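Ras GTPase-activating-like protein rng2 (Schizosaccharomyces pombe, PDB 1P2X) helps build the contractile F-actin ring at the division site, its calponin-homology domain, the part described here, binding actin filaments. Local coordinates at residues A[8-13]-A[140-145]. Numbering follows the deposited sequence.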
loop_
_atom_site.group_PDB
_atom_site.type_symbol
_atom_site.label_atom_id
_atom_site.label_comp_id
_atom_site.label_asym_id
_atom_site.label_seq_id
_atom_site.Cartn_x
_atom_site.Cartn_y
_atom_site.Cartn_z
ATOM N N ASP A 8 12.421 2.594 8.607
ATOM C CA ASP A 8 11.434 1.581 8.956
ATOM C C ASP A 8 10.203 1.659 8.058
ATOM O O ASP A 8 9.783 0.645 7.508
ATOM C CG ASP A 8 12.031 1.085 11.346
ATOM O OD1 ASP A 8 12.931 0.321 10.919
ATOM O OD2 ASP A 8 11.898 1.277 12.570
ATOM N N TYR A 9 9.644 2.860 7.903
ATOM C CA TYR A 9 8.465 3.043 7.067
ATOM C C TYR A 9 8.746 2.619 5.623
ATOM O O TYR A 9 7.876 2.057 4.952
ATOM C CB TYR A 9 7.955 4.498 7.105
ATOM C CG TYR A 9 6.736 4.689 6.228
ATOM C CD1 TYR A 9 5.556 3.987 6.487
ATOM C CD2 TYR A 9 6.786 5.483 5.087
ATOM C CE1 TYR A 9 4.455 4.067 5.624
ATOM C CE2 TYR A 9 5.685 5.577 4.227
ATOM C CZ TYR A 9 4.529 4.861 4.500
ATOM O OH TYR A 9 3.462 4.907 3.634
ATOM N N LEU A 10 9.957 2.880 5.147
ATOM C CA LEU A 10 10.323 2.466 3.800
ATOM C C LEU A 10 10.339 0.946 3.718
ATOM O O LEU A 10 10.030 0.370 2.675
ATOM C CB LEU A 10 11.692 3.042 3.396
ATOM C CG LEU A 10 11.661 4.458 2.811
ATOM C CD1 LEU A 10 13.087 4.986 2.607
ATOM C CD2 LEU A 10 10.897 4.440 1.492
ATOM N N CYS A 11 10.703 0.286 4.813
ATOM C CA CYS A 11 10.681 -1.175 4.827
ATOM C C CYS A 11 9.233 -1.643 4.763
ATOM O O CYS A 11 8.922 -2.613 4.080
ATOM C CB CYS A 11 11.327 -1.739 6.090
ATOM S SG CYS A 11 13.114 -1.551 6.155
ATOM N N ARG A 12 8.350 -0.944 5.467
ATOM C CA ARG A 12 6.946 -1.303 5.451
ATOM C C ARG A 12 6.393 -1.174 4.037
ATOM O O ARG A 12 5.664 -2.052 3.564
ATOM C CB ARG A 12 6.151 -0.428 6.425
ATOM C CG ARG A 12 6.722 -0.399 7.868
ATOM C CD ARG A 12 6.529 -1.720 8.632
ATOM N NE ARG A 12 7.555 -2.732 8.364
ATOM C CZ ARG A 12 8.768 -2.741 8.905
ATOM N NH1 ARG A 12 9.134 -1.790 9.756
ATOM N NH2 ARG A 12 9.616 -3.722 8.624
ATOM N N VAL A 13 6.738 -0.082 3.358
ATOM C CA VAL A 13 6.292 0.148 1.986
ATOM C C VAL A 13 6.871 -0.927 1.053
ATOM O O VAL A 13 6.177 -1.444 0.174
ATOM C CB VAL A 13 6.720 1.556 1.473
ATOM C CG1 VAL A 13 6.215 1.778 0.050
ATOM C CG2 VAL A 13 6.189 2.639 2.385
ATOM N N SER A 140 16.057 10.564 3.301
ATOM C CA SER A 140 15.894 11.995 3.617
ATOM C C SER A 140 14.584 12.529 3.075
ATOM O O SER A 140 13.957 13.390 3.682
ATOM C CB SER A 140 17.022 12.830 2.998
ATOM O OG SER A 140 18.293 12.351 3.367
ATOM N N ILE A 141 14.185 12.035 1.909
ATOM C CA ILE A 141 12.920 12.471 1.323
ATOM C C ILE A 141 11.786 12.116 2.268
ATOM O O ILE A 141 10.877 12.920 2.480
ATOM C CB ILE A 141 12.679 11.815 -0.056
ATOM C CG1 ILE A 141 13.641 12.414 -1.089
ATOM C CG2 ILE A 141 11.238 12.012 -0.500
ATOM C CD1 ILE A 141 13.469 13.912 -1.287
ATOM N N ILE A 142 11.835 10.909 2.836
ATOM C CA ILE A 142 10.793 10.470 3.773
ATOM C C ILE A 142 10.870 11.310 5.052
ATOM O O ILE A 142 9.849 11.727 5.592
ATOM C CB ILE A 142 10.925 8.964 4.112
ATOM C CG1 ILE A 142 10.851 8.125 2.831
ATOM C CG2 ILE A 142 9.819 8.534 5.071
ATOM C CD1 ILE A 142 9.533 8.246 2.076
ATOM N N VAL A 143 12.084 11.557 5.534
ATOM C CA VAL A 143 12.248 12.406 6.704
ATOM C C VAL A 143 11.554 13.756 6.462
ATOM O O VAL A 143 10.778 14.224 7.306
ATOM C CB VAL A 143 13.726 12.649 7.024
ATOM C CG1 VAL A 143 13.858 13.677 8.142
ATOM C CG2 VAL A 143 14.385 11.337 7.450
ATOM N N ARG A 144 11.829 14.369 5.310
ATOM C CA ARG A 144 11.227 15.653 4.938
ATOM C C ARG A 144 9.705 15.535 4.850
ATOM O O ARG A 144 8.968 16.393 5.340
ATOM C CB ARG A 144 11.801 16.125 3.591
ATOM C CG ARG A 144 11.154 17.389 3.005
ATOM C CD ARG A 144 11.914 17.930 1.785
ATOM N NE ARG A 144 11.178 19.010 1.129
ATOM C CZ ARG A 144 10.279 18.831 0.167
ATOM N NH1 ARG A 144 10.002 17.614 -0.282
ATOM N NH2 ARG A 144 9.638 19.874 -0.339
ATOM N N ARG A 145 9.225 14.463 4.232
ATOM C CA ARG A 145 7.784 14.271 4.127
ATOM C C ARG A 145 7.115 14.208 5.507
ATOM O O ARG A 145 6.081 14.845 5.739
ATOM C CB ARG A 145 7.466 12.993 3.342
ATOM C CG ARG A 145 6.151 13.058 2.592
ATOM C CD ARG A 145 5.385 11.741 2.655
ATOM N NE ARG A 145 5.996 10.705 1.831
ATOM C CZ ARG A 145 5.557 9.455 1.760
ATOM N NH1 ARG A 145 4.503 9.078 2.470
ATOM N NH2 ARG A 145 6.180 8.580 0.984
#
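Leu-10 and Ile-142 form the apolar centre of this contact, the nearest atoms being Leu-10 CG and Ile-142 CG1, 3.8 Å apart. Both Leu-10 methyls rest against that CG1 at 3.9 Å, CD2 also lying 4.1 Å from Ile-142 CD1. Leucine and isoleucine suit two helices whose axes come no nearer than 10.7 Å and cross at 104°, since their branched aliphatic ends are long enough to meet across this spacing. With an alanine at Leu-10, Ile-142 CG1 would probably lose its closest partner across the contact and a gap would open between the helices. Ile-142 serves a second neighbour: its CG2, anti to the backbone N, comes to the edge of the Tyr-9 ring, 4.3 Å from Tyr-9 CD2.

Beside this patch a charged group lies against a ring: Arg-145 NH1, its chain bent at chi2 and chi3, is 4.1 Å from Tyr-9 CE2, approaching obliquely and without a hydrogen bond, guanidinium and ring planes perpendicular. Tyrosine offers Ile-142 ring carbons and hydrogen-bonds Glu-35 OE1 through OH; arginine is long enough to pass the ring and salt-bridge OE2 through NH2.

Helix 136-147 thus packs across helix 2-23 of the calponin-homology domain, with helix 34-37 supplying Glu-35 and helix 102-117 touching Tyr-9 through Pro-103 and Ile-106.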